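PDB 5B82: Tll0287 protein from Thermosynechococcus elongatus, which binds a covalently attached heme c within a PAS-like domain and probably works as a redox-active or sensory protein. Local coordinates for residues V86-A90 with A99-D105; L91-N95 with S161-F167; D136-S140 with F167-D171. All coordinates share one frame; numbering follows the deposited sequence.

Interaction 1: residues V86-A90 with A99-D105; sequences VRQVA and APRTALD. With HEC (heme c), chain B.
The guanidinium of Arg87 is held between two side chains: Arg101 lies flat over one face, and CG2 of Val89, from the same strand, rests near the rim of the opposite face. The two guanidinium planes are only 4° apart and their centres 3.7 Å apart, an arginine-arginine stack in which Arg87 NH1 sits over the middle of the Arg101 group. At the edge, NH1 and NH2 of Arg87 both grip a single atom, the carbonyl oxygen of Ala99, with Arg87 NH1 to Ala99 O the shorter bond at 2.8 Å. Arg87 NH2 also forms a salt bridge with Asp105 OD2 at 3.0 Å, the carboxylate being turned 56° from the guanidinium. A bend at chi3 (73°) in the otherwise extended Arg87 chain brings its end between these partners. Two positive groups packed so closely are probably tolerated because Asp105 and the carbonyls of Ala99 and Asn97 gather round Arg87. With a methionine in place of Arg87, the Asp105 carboxylate would probably lose its charged mate and the Arg101 guanidinium the flat group it lies on. Asp105 itself is well placed: Arg101 N donates to the anti lone pair of Asp105 OD2 at 2.9 Å. Beside the polar cluster, Val89 CG1 packs on Pro100 CA at 3.7 Å. The CB of Gln88 points the other way, and Gln88 OE1, hydrogen-bonded to Arg45, comes 3.4 Å from CAA of the heme. The contact thus fastens strand 85-89, an outer strand of the antiparallel sheet of this PAS-like domain, to the loop leading into helix 103-114. That helix begins with a capping box, in which Asp105 N donates to Thr102 OG1 and Thr102 N returns a weak bond to Asp105 OD2.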
loop_
_atom_site.group_PDB
_atom_site.type_symbol
_atom_site.label_atom_id
_atom_site.label_comp_id
_atom_site.label_asym_id
_atom_site.label_seq_id
_atom_site.Cartn_x
_atom_site.Cartn_y
_atom_site.Cartn_z
ATOM N N VAL A 86 9.718 5.786 1.145
ATOM C CA VAL A 86 8.766 4.677 1.306
ATOM C C VAL A 86 7.382 5.222 1.052
ATOM O O VAL A 86 7.008 6.244 1.626
ATOM C CB VAL A 86 8.801 4.088 2.734
ATOM C CG1 VAL A 86 7.781 2.926 2.872
ATOM C CG2 VAL A 86 10.205 3.639 3.083
ATOM N N ARG A 87 6.623 4.555 0.194
ATOM C CA ARG A 87 5.327 5.078 -0.215
ATOM C C ARG A 87 4.410 3.986 -0.764
ATOM O O ARG A 87 4.839 3.121 -1.537
ATOM C CB ARG A 87 5.524 6.137 -1.297
ATOM C CG ARG A 87 4.279 6.938 -1.626
ATOM C CD ARG A 87 4.637 8.119 -2.530
ATOM N NE ARG A 87 4.955 7.702 -3.893
ATOM C CZ ARG A 87 4.094 7.736 -4.905
ATOM N NH1 ARG A 87 2.851 8.171 -4.711
ATOM N NH2 ARG A 87 4.472 7.340 -6.109
ATOM N N GLN A 88 3.141 4.043 -0.379
ATOM C CA GLN A 88 2.136 3.190 -0.997
ATOM C C GLN A 88 1.735 3.822 -2.313
ATOM O O GLN A 88 1.633 5.046 -2.423
ATOM C CB GLN A 88 0.913 3.059 -0.099
ATOM C CG GLN A 88 1.195 2.342 1.203
ATOM C CD GLN A 88 0.071 2.520 2.204
ATOM O OE1 GLN A 88 -0.777 1.640 2.365
ATOM N NE2 GLN A 88 0.050 3.669 2.873
ATOM N N VAL A 89 1.532 2.988 -3.319
ATOM C CA VAL A 89 1.148 3.467 -4.637
ATOM C C VAL A 89 0.029 2.603 -5.182
ATOM O O VAL A 89 0.125 1.378 -5.152
ATOM C CB VAL A 89 2.327 3.384 -5.620
ATOM C CG1 VAL A 89 1.928 3.983 -6.968
ATOM C CG2 VAL A 89 3.558 4.096 -5.043
ATOM N N ALA A 90 -1.030 3.237 -5.674
ATOM C CA ALA A 90 -2.141 2.505 -6.265
ATOM C C ALA A 90 -2.758 3.277 -7.418
ATOM O O ALA A 90 -2.861 4.503 -7.373
ATOM C CB ALA A 90 -3.203 2.184 -5.212
ATOM N N ALA A 99 -0.767 8.280 -5.553
ATOM C CA ALA A 99 -0.944 8.091 -6.991
ATOM C C ALA A 99 0.352 7.611 -7.632
ATOM O O ALA A 99 1.438 7.842 -7.101
ATOM C CB ALA A 99 -1.412 9.391 -7.656
ATOM N N PRO A 100 0.249 6.926 -8.773
ATOM C CA PRO A 100 1.482 6.648 -9.511
ATOM C C PRO A 100 2.075 7.979 -9.972
ATOM O O PRO A 100 1.316 8.881 -10.324
ATOM C CB PRO A 100 0.993 5.824 -10.701
ATOM C CG PRO A 100 -0.303 5.190 -10.210
ATOM C CD PRO A 100 -0.924 6.270 -9.376
ATOM N N ARG A 101 3.397 8.111 -9.943
ATOM C CA ARG A 101 4.038 9.377 -10.305
ATOM C C ARG A 101 5.004 9.245 -11.465
ATOM O O ARG A 101 5.215 10.198 -12.217
ATOM C CB ARG A 101 4.791 9.947 -9.108
ATOM C CG ARG A 101 3.890 10.406 -7.993
ATOM C CD ARG A 101 4.693 10.847 -6.792
ATOM N NE ARG A 101 3.814 11.321 -5.734
ATOM C CZ ARG A 101 4.169 11.415 -4.460
ATOM N NH1 ARG A 101 5.389 11.056 -4.086
ATOM N NH2 ARG A 101 3.301 11.860 -3.564
ATOM N N THR A 102 5.605 8.070 -11.598
ATOM C CA THR A 102 6.650 7.859 -12.590
ATOM C C THR A 102 6.354 6.669 -13.488
ATOM O O THR A 102 5.481 5.853 -13.181
ATOM C CB THR A 102 8.006 7.596 -11.923
ATOM O OG1 THR A 102 7.890 6.468 -11.053
ATOM C CG2 THR A 102 8.464 8.806 -11.117
ATOM N N ALA A 103 7.095 6.582 -14.592
ATOM C CA ALA A 103 7.030 5.438 -15.495
ATOM C C ALA A 103 7.374 4.160 -14.752
ATOM O O ALA A 103 6.855 3.089 -15.068
ATOM C CB ALA A 103 7.969 5.631 -16.673
ATOM N N LEU A 104 8.244 4.261 -13.756
ATOM C CA LEU A 104 8.591 3.089 -12.961
ATOM C C LEU A 104 7.421 2.610 -12.107
ATOM O O LEU A 104 7.210 1.400 -11.957
ATOM C CB LEU A 104 9.809 3.363 -12.081
ATOM C CG LEU A 104 10.249 2.190 -11.206
ATOM C CD1 LEU A 104 10.451 0.916 -12.012
ATOM C CD2 LEU A 104 11.516 2.566 -10.455
ATOM N N ASP A 105 6.668 3.539 -11.529
ATOM C CA ASP A 105 5.490 3.146 -10.759
ATOM C C ASP A 105 4.549 2.319 -11.644
ATOM O O ASP A 105 4.088 1.225 -11.258
ATOM C CB ASP A 105 4.750 4.371 -10.204
ATOM C CG ASP A 105 5.484 5.033 -9.040
ATOM O OD1 ASP A 105 6.237 4.341 -8.321
ATOM O OD2 ASP A 105 5.283 6.247 -8.826
HETATM FE FE HEC B . -7.302 0.691 3.133
HETATM C CHA HEC B . -5.735 3.483 2.003
HETATM C CHB HEC B . -5.184 -1.239 1.133
HETATM C CHC HEC B . -8.637 -2.159 4.391
HETATM C CHD HEC B . -9.652 2.570 4.790
HETATM N NA HEC B . -5.789 1.053 1.764
HETATM C C1A HEC B . -5.219 2.292 1.561
HETATM C C2A HEC B . -4.002 2.120 0.791
HETATM C C3A HEC B . -3.862 0.809 0.561
HETATM C C4A HEC B . -4.976 0.118 1.158
HETATM C CMA HEC B . -2.733 0.111 -0.214
HETATM C CAA HEC B . -3.035 3.245 0.341
HETATM C CBA HEC B . -3.249 3.640 -1.120
HETATM C CGA HEC B . -4.411 4.589 -1.238
HETATM O O1A HEC B . -5.422 4.226 -1.888
HETATM O O2A HEC B . -4.351 5.703 -0.654
HETATM N NB HEC B . -6.974 -1.305 2.794
HETATM C C1B HEC B . -6.031 -1.901 1.985
HETATM C C2B HEC B . -6.084 -3.334 2.185
HETATM C C3B HEC B . -7.043 -3.586 3.077
HETATM C C4B HEC B . -7.614 -2.320 3.487
HETATM C CMB HEC B . -5.212 -4.380 1.442
HETATM C CAB HEC B . -7.467 -4.976 3.607
HETATM C CBB HEC B . -6.325 -5.623 4.434
HETATM N NC HEC B . -8.878 0.287 4.334
HETATM C C1C HEC B . -9.221 -0.970 4.778
HETATM C C2C HEC B . -10.202 -0.817 5.832
HETATM C C3C HEC B . -10.585 0.471 5.853
HETATM C C4C HEC B . -9.693 1.201 4.970
HETATM C CMC HEC B . -10.976 -2.013 6.435
HETATM C CAC HEC B . -11.698 1.114 6.724
HETATM C CBC HEC B . -11.526 0.931 8.250
HETATM N ND HEC B . -7.690 2.692 3.314
HETATM C C1D HEC B . -8.632 3.254 4.169
HETATM C C2D HEC B . -8.367 4.674 4.293
HETATM C C3D HEC B . -7.153 4.938 3.412
HETATM C C4D HEC B . -6.802 3.663 2.848
HETATM C CMD HEC B . -9.144 5.712 5.130
HETATM C CAD HEC B . -6.418 6.275 3.181
HETATM C CBD HEC B . -5.363 6.335 4.279
HETATM C CGD HEC B . -4.419 7.501 4.081
HETATM O O1D HEC B . -4.870 8.667 4.141
HETATM O O2D HEC B . -3.212 7.250 3.872
#

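Interaction 2: residues L91-N95 with S161-F167; sequences LKYRN and SDRAYGF. With HEC (heme c), chain B.
Arg94 meets Asp162 side-on, as a salt bridge with one nitrogen to each oxygen: Arg94 NE lies 2.8 Å from Asp162 OD2, and Arg94 NH2 lies 2.9 Å from Asp162 OD1. The guanidinium and carboxylate planes stand 60° apart, and NE approaches OD2 from above the carboxylate plane. From the other face of that plane Ala164 N donates to the same oxygen, closing an Asx turn that fixes the Asp162 side chain. Bends at chi2 and chi3 carry the Arg94 chain along the heme, with CD 3.5 Å from heme C3D and the guanidinium edge turned to CHD. Meanwhile the backbone grips a propionate, Arg94 N bonding to O1A and Asn95 N to O2A, and Asn95 ND2 reaches the other propionate at O1D, 3.0 Å away.

Further out, Tyr93 O accepts from Arg163 N at 3.0 Å. Lys92 bends at chi3 (68°) to place NZ over the centre of the Phe167 ring, a cation-pi contact 4.3 Å from the centroid, while the same NZ donates to Tyr165 O at 2.9 Å. A water joins Arg94 O to Ser161 N, the latter bond weak. In the second shell, Arg151 shares Asp162 OD1, and Ala164 O accepts from ND1 of His145, the axial histidine, which probably sets the orientation of its imidazole. Loop 91-95 forms a propionate-binding edge of the heme c pocket of this PAS-like domain, and loop 161-167 backs it, holding Arg94 in place.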
loop_
_atom_site.group_PDB
_atom_site.type_symbol
_atom_site.label_atom_id
_atom_site.label_comp_id
_atom_site.label_asym_id
_atom_site.label_seq_id
_atom_site.Cartn_x
_atom_site.Cartn_y
_atom_site.Cartn_z
ATOM N N LEU A 91 -3.148 2.547 -8.456
ATOM C CA LEU A 91 -3.891 3.113 -9.575
ATOM C C LEU A 91 -5.196 3.732 -9.075
ATOM O O LEU A 91 -5.552 4.851 -9.452
ATOM C CB LEU A 91 -4.198 2.017 -10.591
ATOM C CG LEU A 91 -5.224 2.347 -11.673
ATOM C CD1 LEU A 91 -4.582 3.107 -12.824
ATOM C CD2 LEU A 91 -5.911 1.073 -12.163
ATOM N N LYS A 92 -5.904 2.986 -8.231
ATOM C CA LYS A 92 -7.134 3.453 -7.601
ATOM C C LYS A 92 -6.818 3.795 -6.155
ATOM O O LYS A 92 -6.864 2.928 -5.278
ATOM C CB LYS A 92 -8.215 2.363 -7.665
ATOM C CG LYS A 92 -8.493 1.868 -9.076
ATOM C CD LYS A 92 -9.286 0.562 -9.082
ATOM C CE LYS A 92 -10.707 0.757 -8.581
ATOM N NZ LYS A 92 -11.488 -0.514 -8.690
ATOM N N TYR A 93 -6.484 5.060 -5.915
ATOM C CA TYR A 93 -6.010 5.504 -4.613
ATOM C C TYR A 93 -7.058 6.306 -3.855
ATOM O O TYR A 93 -7.943 6.919 -4.446
ATOM C CB TYR A 93 -4.745 6.353 -4.769
ATOM C CG TYR A 93 -4.913 7.446 -5.794
ATOM C CD1 TYR A 93 -5.411 8.693 -5.436
ATOM C CD2 TYR A 93 -4.607 7.221 -7.127
ATOM C CE1 TYR A 93 -5.580 9.686 -6.379
ATOM C CE2 TYR A 93 -4.771 8.206 -8.071
ATOM C CZ TYR A 93 -5.255 9.433 -7.694
ATOM O OH TYR A 93 -5.421 10.410 -8.643
ATOM N N ARG A 94 -6.936 6.302 -2.536
ATOM C CA ARG A 94 -7.812 7.064 -1.668
ATOM C C ARG A 94 -7.118 8.366 -1.301
ATOM O O ARG A 94 -7.694 9.444 -1.421
ATOM C CB ARG A 94 -8.119 6.248 -0.417
ATOM C CG ARG A 94 -8.965 6.944 0.622
ATOM C CD ARG A 94 -9.790 5.901 1.350
ATOM N NE ARG A 94 -10.807 5.347 0.463
ATOM C CZ ARG A 94 -11.558 4.285 0.739
ATOM N NH1 ARG A 94 -11.402 3.628 1.879
ATOM N NH2 ARG A 94 -12.461 3.874 -0.136
ATOM N N ASN A 95 -5.875 8.251 -0.852
ATOM C CA ASN A 95 -5.056 9.406 -0.536
ATOM C C ASN A 95 -4.292 9.837 -1.793
ATOM O O ASN A 95 -3.555 9.039 -2.381
ATOM C CB ASN A 95 -4.101 9.045 0.604
ATOM C CG ASN A 95 -3.257 10.216 1.073
ATOM O OD1 ASN A 95 -2.857 11.077 0.288
ATOM N ND2 ASN A 95 -2.970 10.241 2.369
ATOM N N SER A 161 -11.783 12.848 -3.777
ATOM C CA SER A 161 -11.359 12.259 -5.047
ATOM C C SER A 161 -11.050 10.768 -4.934
ATOM O O SER A 161 -10.259 10.232 -5.715
ATOM C CB SER A 161 -10.138 12.992 -5.608
ATOM O OG SER A 161 -10.498 14.264 -6.116
ATOM N N ASP A 162 -11.678 10.107 -3.968
ATOM C CA ASP A 162 -11.437 8.689 -3.721
ATOM C C ASP A 162 -11.734 7.833 -4.952
ATOM O O ASP A 162 -12.699 8.086 -5.673
ATOM C CB ASP A 162 -12.281 8.211 -2.535
ATOM C CG ASP A 162 -12.071 6.742 -2.226
ATOM O OD1 ASP A 162 -13.077 6.035 -1.998
ATOM O OD2 ASP A 162 -10.902 6.298 -2.204
ATOM N N ARG A 163 -10.891 6.829 -5.191
ATOM C CA ARG A 163 -11.116 5.851 -6.253
ATOM C C ARG A 163 -10.909 4.435 -5.717
ATOM O O ARG A 163 -11.090 3.453 -6.434
ATOM C CB ARG A 163 -10.176 6.099 -7.435
ATOM C CG ARG A 163 -10.298 7.479 -8.068
ATOM C CD ARG A 163 -10.902 7.423 -9.471
ATOM N NE ARG A 163 -12.347 7.190 -9.468
ATOM C CZ ARG A 163 -13.110 7.203 -10.560
ATOM N NH1 ARG A 163 -12.570 7.438 -11.750
ATOM N NH2 ARG A 163 -14.415 6.981 -10.467
ATOM N N ALA A 164 -10.536 4.335 -4.445
ATOM C CA ALA A 164 -10.187 3.045 -3.851
ATOM C C ALA A 164 -11.401 2.213 -3.437
ATOM O O ALA A 164 -11.532 1.819 -2.272
ATOM C CB ALA A 164 -9.242 3.248 -2.664
ATOM N N TYR A 165 -12.280 1.935 -4.395
ATOM C CA TYR A 165 -13.455 1.101 -4.145
ATOM C C TYR A 165 -13.719 0.189 -5.327
ATOM O O TYR A 165 -13.054 0.288 -6.360
ATOM C CB TYR A 165 -14.694 1.961 -3.869
ATOM C CG TYR A 165 -14.978 3.007 -4.934
ATOM C CD1 TYR A 165 -14.601 4.332 -4.752
ATOM C CD2 TYR A 165 -15.624 2.670 -6.120
ATOM C CE1 TYR A 165 -14.849 5.288 -5.718
ATOM C CE2 TYR A 165 -15.876 3.621 -7.092
ATOM C CZ TYR A 165 -15.487 4.929 -6.885
ATOM O OH TYR A 165 -15.738 5.883 -7.848
ATOM N N GLY A 166 -14.696 -0.695 -5.167
ATOM C CA GLY A 166 -15.094 -1.598 -6.232
ATOM C C GLY A 166 -14.170 -2.786 -6.406
ATOM O O GLY A 166 -14.194 -3.446 -7.441
ATOM N N PHE A 167 -13.349 -3.063 -5.399
ATOM C CA PHE A 167 -12.466 -4.227 -5.445
ATOM C C PHE A 167 -13.199 -5.528 -5.126
ATOM O O PHE A 167 -14.249 -5.522 -4.486
ATOM C CB PHE A 167 -11.315 -4.062 -4.460
ATOM C CG PHE A 167 -10.366 -2.960 -4.813
ATOM C CD1 PHE A 167 -9.351 -3.171 -5.730
ATOM C CD2 PHE A 167 -10.469 -1.726 -4.209
ATOM C CE1 PHE A 167 -8.473 -2.157 -6.049
ATOM C CE2 PHE A 167 -9.590 -0.713 -4.524
ATOM C CZ PHE A 167 -8.593 -0.931 -5.442
HETATM FE FE HEC B . -7.302 0.691 3.133
HETATM C CHA HEC B . -5.735 3.483 2.003
HETATM C CHB HEC B . -5.184 -1.239 1.133
HETATM C CHC HEC B . -8.637 -2.159 4.391
HETATM C CHD HEC B . -9.652 2.570 4.790
HETATM N NA HEC B . -5.789 1.053 1.764
HETATM C C1A HEC B . -5.219 2.292 1.561
HETATM C C2A HEC B . -4.002 2.120 0.791
HETATM C C3A HEC B . -3.862 0.809 0.561
HETATM C C4A HEC B . -4.976 0.118 1.158
HETATM C CMA HEC B . -2.733 0.111 -0.214
HETATM C CAA HEC B . -3.035 3.245 0.341
HETATM C CBA HEC B . -3.249 3.640 -1.120
HETATM C CGA HEC B . -4.411 4.589 -1.238
HETATM O O1A HEC B . -5.422 4.226 -1.888
HETATM O O2A HEC B . -4.351 5.703 -0.654
HETATM N NB HEC B . -6.974 -1.305 2.794
HETATM C C1B HEC B . -6.031 -1.901 1.985
HETATM C C2B HEC B . -6.084 -3.334 2.185
HETATM C C3B HEC B . -7.043 -3.586 3.077
HETATM C C4B HEC B . -7.614 -2.320 3.487
HETATM C CMB HEC B . -5.212 -4.380 1.442
HETATM C CAB HEC B . -7.467 -4.976 3.607
HETATM C CBB HEC B . -6.325 -5.623 4.434
HETATM N NC HEC B . -8.878 0.287 4.334
HETATM C C1C HEC B . -9.221 -0.970 4.778
HETATM C C2C HEC B . -10.202 -0.817 5.832
HETATM C C3C HEC B . -10.585 0.471 5.853
HETATM C C4C HEC B . -9.693 1.201 4.970
HETATM C CMC HEC B . -10.976 -2.013 6.435
HETATM C CAC HEC B . -11.698 1.114 6.724
HETATM C CBC HEC B . -11.526 0.931 8.250
HETATM N ND HEC B . -7.690 2.692 3.314
HETATM C C1D HEC B . -8.632 3.254 4.169
HETATM C C2D HEC B . -8.367 4.674 4.293
HETATM C C3D HEC B . -7.153 4.938 3.412
HETATM C C4D HEC B . -6.802 3.663 2.848
HETATM C CMD HEC B . -9.144 5.712 5.130
HETATM C CAD HEC B . -6.418 6.275 3.181
HETATM C CBD HEC B . -5.363 6.335 4.279
HETATM C CGD HEC B . -4.419 7.501 4.081
HETATM O O1D HEC B . -4.870 8.667 4.141
HETATM O O2D HEC B . -3.212 7.250 3.872
HETATM O O HOH W 1 -9.397 11.857 -2.357
#

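Interaction 3: residues D136-S140 with F167-D171; sequences DVQAS and FRVGD. With HEC (heme c), chain B.
Val137 faces the type II beta turn from Arg168 to Asp171, which lies just before the last strand, 172-181, of this PAS-like domain, and its two methyls meet different parts of segment 167-171. With CG1 anti to the backbone N (chi1 175°), that methyl comes 3.4 Å from Arg168 O. The other branch turns to Phe167: the two side chains cross at about a right angle, and Val137 CG2 meets the ring obliquely, 3.7 Å from Phe167 CD1. The same methyl also touches CB of Asp171. At the far end Val169 CG2 packs alongside Ala139, 3.7 Å from Ala139 CA, and Leu142 of the short helix 142-145 touches both Val137 and Val169.

Two backbone bonds pin the segments together, Val137 N to Asp171 O at 3.0 Å and Gly170 N to Val137 O at 2.9 Å. Behind this layer lies the heme, where Asp136 O approaches the methyl CMB and Gln138 OE1 approaches CBB. In the turn itself Gly170 takes a positive phi (105°), and Asp171 N closes it on Arg168 O. The Asp171 carboxylate folds back over its own turn, so that Arg168 N reaches Asp171 OD2 at 2.9 Å from well above the carboxylate plane.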
loop_
_atom_site.group_PDB
_atom_site.type_symbol
_atom_site.label_atom_id
_atom_site.label_comp_id
_atom_site.label_asym_id
_atom_site.label_seq_id
_atom_site.Cartn_x
_atom_site.Cartn_y
_atom_site.Cartn_z
ATOM N N ASP A 136 -2.501 -7.205 -2.158
ATOM C CA ASP A 136 -3.713 -7.790 -2.703
ATOM C C ASP A 136 -4.915 -7.472 -1.819
ATOM O O ASP A 136 -4.762 -7.061 -0.670
ATOM C CB ASP A 136 -3.560 -9.301 -2.901
ATOM C CG ASP A 136 -2.615 -9.654 -4.050
ATOM O OD1 ASP A 136 -2.537 -8.883 -5.034
ATOM O OD2 ASP A 136 -1.954 -10.715 -3.970
ATOM N N VAL A 137 -6.107 -7.655 -2.366
ATOM C CA VAL A 137 -7.331 -7.389 -1.626
ATOM C C VAL A 137 -7.806 -8.655 -0.920
ATOM O O VAL A 137 -8.012 -9.671 -1.573
ATOM C CB VAL A 137 -8.431 -6.904 -2.576
ATOM C CG1 VAL A 137 -9.750 -6.750 -1.834
ATOM C CG2 VAL A 137 -8.024 -5.591 -3.238
ATOM N N GLN A 138 -7.957 -8.604 0.406
ATOM C CA GLN A 138 -8.660 -9.667 1.153
ATOM C C GLN A 138 -10.094 -9.258 1.490
ATOM O O GLN A 138 -10.481 -8.107 1.279
ATOM C CB GLN A 138 -7.926 -10.038 2.447
ATOM C CG GLN A 138 -6.589 -10.728 2.236
ATOM C CD GLN A 138 -5.458 -9.744 2.141
ATOM O OE1 GLN A 138 -5.437 -8.748 2.858
ATOM N NE2 GLN A 138 -4.511 -10.003 1.243
ATOM N N ALA A 139 -10.875 -10.200 2.024
ATOM C CA ALA A 139 -12.281 -9.957 2.336
ATOM C C ALA A 139 -12.511 -8.801 3.302
ATOM O O ALA A 139 -13.445 -8.025 3.123
ATOM C CB ALA A 139 -12.958 -11.236 2.872
ATOM N N SER A 140 -11.665 -8.694 4.321
ATOM C CA SER A 140 -11.819 -7.654 5.330
ATOM C C SER A 140 -11.783 -6.270 4.686
ATOM O O SER A 140 -12.562 -5.380 5.039
ATOM C CB SER A 140 -10.716 -7.781 6.380
ATOM O OG SER A 140 -9.428 -7.710 5.776
ATOM N N PHE A 167 -13.349 -3.063 -5.399
ATOM C CA PHE A 167 -12.466 -4.227 -5.445
ATOM C C PHE A 167 -13.199 -5.528 -5.126
ATOM O O PHE A 167 -14.249 -5.522 -4.486
ATOM C CB PHE A 167 -11.315 -4.062 -4.460
ATOM C CG PHE A 167 -10.366 -2.960 -4.813
ATOM C CD1 PHE A 167 -9.351 -3.171 -5.730
ATOM C CD2 PHE A 167 -10.469 -1.726 -4.209
ATOM C CE1 PHE A 167 -8.473 -2.157 -6.049
ATOM C CE2 PHE A 167 -9.590 -0.713 -4.524
ATOM C CZ PHE A 167 -8.593 -0.931 -5.442
ATOM N N ARG A 168 -12.627 -6.643 -5.572
ATOM C CA ARG A 168 -13.085 -7.968 -5.169
ATOM C C ARG A 168 -11.920 -8.705 -4.526
ATOM O O ARG A 168 -10.767 -8.330 -4.726
ATOM C CB ARG A 168 -13.590 -8.763 -6.369
ATOM C CG ARG A 168 -14.844 -8.205 -7.011
ATOM C CD ARG A 168 -15.757 -9.322 -7.526
ATOM N NE ARG A 168 -15.018 -10.474 -8.047
ATOM C CZ ARG A 168 -14.368 -10.493 -9.209
ATOM N NH1 ARG A 168 -14.340 -9.413 -9.979
ATOM N NH2 ARG A 168 -13.731 -11.591 -9.596
ATOM N N VAL A 169 -12.221 -9.741 -3.751
ATOM C CA VAL A 169 -11.185 -10.543 -3.113
ATOM C C VAL A 169 -10.261 -11.130 -4.168
ATOM O O VAL A 169 -10.713 -11.823 -5.080
ATOM C CB VAL A 169 -11.785 -11.697 -2.291
ATOM C CG1 VAL A 169 -10.684 -12.588 -1.741
ATOM C CG2 VAL A 169 -12.630 -11.150 -1.165
ATOM N N GLY A 170 -8.971 -10.833 -4.046
ATOM C CA GLY A 170 -7.974 -11.329 -4.978
ATOM C C GLY A 170 -7.470 -10.282 -5.949
ATOM O O GLY A 170 -6.484 -10.506 -6.647
ATOM N N ASP A 171 -8.150 -9.140 -6.009
ATOM C CA ASP A 171 -7.715 -8.037 -6.870
ATOM C C ASP A 171 -6.344 -7.495 -6.474
ATOM O O ASP A 171 -5.942 -7.590 -5.319
ATOM C CB ASP A 171 -8.704 -6.872 -6.800
ATOM C CG ASP A 171 -9.978 -7.140 -7.564
ATOM O OD1 ASP A 171 -10.167 -8.294 -8.001
ATOM O OD2 ASP A 171 -10.788 -6.197 -7.712
HETATM FE FE HEC B . -7.302 0.691 3.133
HETATM C CHA HEC B . -5.735 3.483 2.003
HETATM C CHB HEC B . -5.184 -1.239 1.133
HETATM C CHC HEC B . -8.637 -2.159 4.391
HETATM C CHD HEC B . -9.652 2.570 4.790
HETATM N NA HEC B . -5.789 1.053 1.764
HETATM C C1A HEC B . -5.219 2.292 1.561
HETATM C C2A HEC B . -4.002 2.120 0.791
HETATM C C3A HEC B . -3.862 0.809 0.561
HETATM C C4A HEC B . -4.976 0.118 1.158
HETATM C CMA HEC B . -2.733 0.111 -0.214
HETATM C CAA HEC B . -3.035 3.245 0.341
HETATM C CBA HEC B . -3.249 3.640 -1.120
HETATM C CGA HEC B . -4.411 4.589 -1.238
HETATM O O1A HEC B . -5.422 4.226 -1.888
HETATM O O2A HEC B . -4.351 5.703 -0.654
HETATM N NB HEC B . -6.974 -1.305 2.794
HETATM C C1B HEC B . -6.031 -1.901 1.985
HETATM C C2B HEC B . -6.084 -3.334 2.185
HETATM C C3B HEC B . -7.043 -3.586 3.077
HETATM C C4B HEC B . -7.614 -2.320 3.487
HETATM C CMB HEC B . -5.212 -4.380 1.442
HETATM C CAB HEC B . -7.467 -4.976 3.607
HETATM C CBB HEC B . -6.325 -5.623 4.434
HETATM N NC HEC B . -8.878 0.287 4.334
HETATM C C1C HEC B . -9.221 -0.970 4.778
HETATM C C2C HEC B . -10.202 -0.817 5.832
HETATM C C3C HEC B . -10.585 0.471 5.853
HETATM C C4C HEC B . -9.693 1.201 4.970
HETATM C CMC HEC B . -10.976 -2.013 6.435
HETATM C CAC HEC B . -11.698 1.114 6.724
HETATM C CBC HEC B . -11.526 0.931 8.250
HETATM N ND HEC B . -7.690 2.692 3.314
HETATM C C1D HEC B . -8.632 3.254 4.169
HETATM C C2D HEC B . -8.367 4.674 4.293
HETATM C C3D HEC B . -7.153 4.938 3.412
HETATM C C4D HEC B . -6.802 3.663 2.848
HETATM C CMD HEC B . -9.144 5.712 5.130
HETATM C CAD HEC B . -6.418 6.275 3.181
HETATM C CBD HEC B . -5.363 6.335 4.279
HETATM C CGD HEC B . -4.419 7.501 4.081
HETATM O O1D HEC B . -4.870 8.667 4.141
HETATM O O2D HEC B . -3.212 7.250 3.872
#

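All three contacts touch the heme of one PAS-like domain. Interactions 1 and 2 have centres about 14 Å apart and meet where Ala99 CB packs on Tyr93 CE2; interactions 2 and 3, centres about 13 Å apart, share Phe167; interactions 1 and 3 have centres about 20 Å apart and do not touch. Along the chain, interaction 1 closes before interaction 3 opens, whereas the segments of interaction 2 alternate with those of each. Interaction 1 starts from strand 85-89, whose sheet neighbour is strand 172-181. The loops that leave strands 85-89 and 128-136 are both tied to the loop entering strand 172-181, so interactions 2 and 3 border the heme pocket, with interaction 1 at its strand side.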